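Local coordinates for xylose isomerase domain protein TIM barrel (Planctomyces limnophilus, PDB 3TVA) that probably acts as an isomerase of the xylose isomerase-like TIM-barrel family and binds a magnesium ion in its barrel, at residues G14-V19 with T37-A42. Numbering follows the deposited sequence. Where two conformers were deposited one is given.
Sequences GVFTSV and TVQVHA
Phe-16 lies across strand 37-41, its ring reaching from Gln-39 to His-41. CG stands anti to the backbone N (chi1 -174°), which carries the ring over the neighbouring strand. There Phe-16 CD1 is 3.9 Å from Gln-39 CB, and Phe-16 CE2 is 3.9 Å from His-41 CB. The tip of the ring, CZ, comes at the edge of the imidazole, near its plane. His-41 ND1 donates to Ala-42 O at 2.9 Å, which fixes the turn of that ring.

The strands run parallel, and Thr-17 is gripped from both ends. Thr-17 N donates to Gln-39 O at 2.8 Å. Thr-17 O accepts from His-41 N at the same distance. Both bonds are nearly straight. In the conformer given here, Thr-17 OG1 adds a second bond to Gln-39 O at 3.1 Å, from above the carbonyl plane. In that conformer too, on the sheet face shared with Val-38, Thr-17 CG2 packs on Val-38 CG1 at 3.7 Å.

Gln-39 and Phe-16 face the barrel interior, next to the magnesium ligands His-211 and Glu-259; Gln-39 OE1 is hydrogen-bonded to His-211 NE2. Val-15 and Val-38 meet helix 27-32 of this beta-alpha-beta unit, and Val-40 meets helix 50-62. Strands 256-258 and 66-71 continue the barrel on either side.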
loop_
_atom_site.group_PDB
_atom_site.type_symbol
_atom_site.label_atom_id
_atom_site.label_comp_id
_atom_site.label_asym_id
_atom_site.label_seq_id
_atom_site.Cartn_x
_atom_site.Cartn_y
_atom_site.Cartn_z
ATOM N N GLY A 14 1.995 -9.279 -8.833
ATOM C CA GLY A 14 0.809 -8.476 -9.015
ATOM C C GLY A 14 1.217 -7.086 -9.415
ATOM O O GLY A 14 2.407 -6.750 -9.417
ATOM N N VAL A 15 0.239 -6.297 -9.837
ATOM C CA VAL A 15 0.480 -4.890 -10.094
ATOM C C VAL A 15 -0.595 -4.080 -9.395
ATOM O O VAL A 15 -1.701 -4.567 -9.134
ATOM C CB VAL A 15 0.519 -4.545 -11.608
ATOM C CG1 VAL A 15 1.608 -5.364 -12.324
ATOM C CG2 VAL A 15 -0.844 -4.773 -12.245
ATOM N N PHE A 16 -0.253 -2.844 -9.063
ATOM C CA PHE A 16 -1.179 -1.969 -8.382
ATOM C C PHE A 16 -1.982 -1.270 -9.477
ATOM O O PHE A 16 -1.412 -0.639 -10.355
ATOM C CB PHE A 16 -0.415 -0.984 -7.481
ATOM C CG PHE A 16 -1.305 -0.134 -6.637
ATOM C CD1 PHE A 16 -1.558 -0.470 -5.315
ATOM C CD2 PHE A 16 -1.904 1.001 -7.165
ATOM C CE1 PHE A 16 -2.393 0.311 -4.527
ATOM C CE2 PHE A 16 -2.742 1.794 -6.380
ATOM C CZ PHE A 16 -2.976 1.444 -5.056
ATOM N N THR A 17 -3.302 -1.393 -9.421
ATOM C CA THR A 17 -4.164 -0.893 -10.484
ATOM C C THR A 17 -5.163 0.135 -9.979
ATOM O O THR A 17 -5.343 0.304 -8.771
ATOM C CB THR A 17 -4.964 -2.031 -11.147
ATOM O OG1 THR A 17 -5.808 -2.659 -10.173
ATOM C CG2 THR A 17 -4.021 -3.061 -11.750
ATOM N N SER A 18 -5.770 0.850 -10.924
ATOM C CA SER A 18 -6.832 1.811 -10.630
ATOM C C SER A 18 -7.998 1.536 -11.564
ATOM O O SER A 18 -7.775 1.218 -12.727
ATOM C CB SER A 18 -6.357 3.254 -10.875
ATOM O OG SER A 18 -5.538 3.728 -9.819
ATOM N N VAL A 19 -9.229 1.593 -11.060
ATOM C CA VAL A 19 -10.400 1.680 -11.946
ATOM C C VAL A 19 -10.551 3.074 -12.575
ATOM O O VAL A 19 -10.603 3.229 -13.799
ATOM C CB VAL A 19 -11.699 1.355 -11.185
ATOM C CG1 VAL A 19 -12.914 1.467 -12.120
ATOM C CG2 VAL A 19 -11.603 -0.021 -10.553
ATOM N N THR A 37 -2.653 -11.513 -9.962
ATOM C CA THR A 37 -3.234 -10.774 -8.837
ATOM C C THR A 37 -3.020 -9.281 -9.003
ATOM O O THR A 37 -2.090 -8.855 -9.683
ATOM C CB THR A 37 -2.616 -11.150 -7.445
ATOM O OG1 THR A 37 -1.257 -10.697 -7.384
ATOM C CG2 THR A 37 -2.665 -12.634 -7.189
ATOM N N VAL A 38 -3.893 -8.492 -8.383
ATOM C CA VAL A 38 -3.709 -7.049 -8.332
ATOM C C VAL A 38 -4.124 -6.514 -6.965
ATOM O O VAL A 38 -4.915 -7.129 -6.250
ATOM C CB VAL A 38 -4.559 -6.304 -9.400
ATOM C CG1 VAL A 38 -4.113 -6.650 -10.825
ATOM C CG2 VAL A 38 -6.053 -6.580 -9.209
ATOM N N GLN A 39 -3.588 -5.352 -6.622
ATOM C CA GLN A 39 -4.191 -4.500 -5.615
ATOM C C GLN A 39 -4.855 -3.380 -6.390
ATOM O O GLN A 39 -4.416 -3.023 -7.475
ATOM C CB GLN A 39 -3.144 -3.921 -4.667
ATOM C CG GLN A 39 -2.496 -4.961 -3.776
ATOM C CD GLN A 39 -1.617 -4.321 -2.730
ATOM O OE1 GLN A 39 -1.690 -3.116 -2.512
ATOM N NE2 GLN A 39 -0.777 -5.120 -2.075
ATOM N N VAL A 40 -5.943 -2.853 -5.857
ATOM C CA VAL A 40 -6.724 -1.879 -6.595
ATOM C C VAL A 40 -6.960 -0.628 -5.766
ATOM O O VAL A 40 -7.401 -0.710 -4.614
ATOM C CB VAL A 40 -8.107 -2.463 -6.965
ATOM C CG1 VAL A 40 -8.868 -1.502 -7.850
ATOM C CG2 VAL A 40 -7.935 -3.800 -7.667
ATOM N N HIS A 41 -6.694 0.532 -6.350
ATOM C CA HIS A 41 -7.132 1.754 -5.719
ATOM C C HIS A 41 -8.667 1.826 -5.803
ATOM O O HIS A 41 -9.244 1.600 -6.861
ATOM C CB HIS A 41 -6.491 2.974 -6.370
ATOM C CG HIS A 41 -6.637 4.225 -5.560
ATOM N ND1 HIS A 41 -7.853 4.854 -5.378
ATOM C CD2 HIS A 41 -5.730 4.946 -4.858
ATOM C CE1 HIS A 41 -7.683 5.926 -4.619
ATOM N NE2 HIS A 41 -6.404 6.002 -4.289
ATOM N N ALA A 42 -9.329 2.118 -4.688
ATOM C CA ALA A 42 -10.792 2.164 -4.681
ATOM C C ALA A 42 -11.301 3.217 -5.660
ATOM O O ALA A 42 -10.704 4.275 -5.813
ATOM C CB ALA A 42 -11.329 2.451 -3.278
HETATM O O HOH W 1 -9.714 3.477 -8.819
#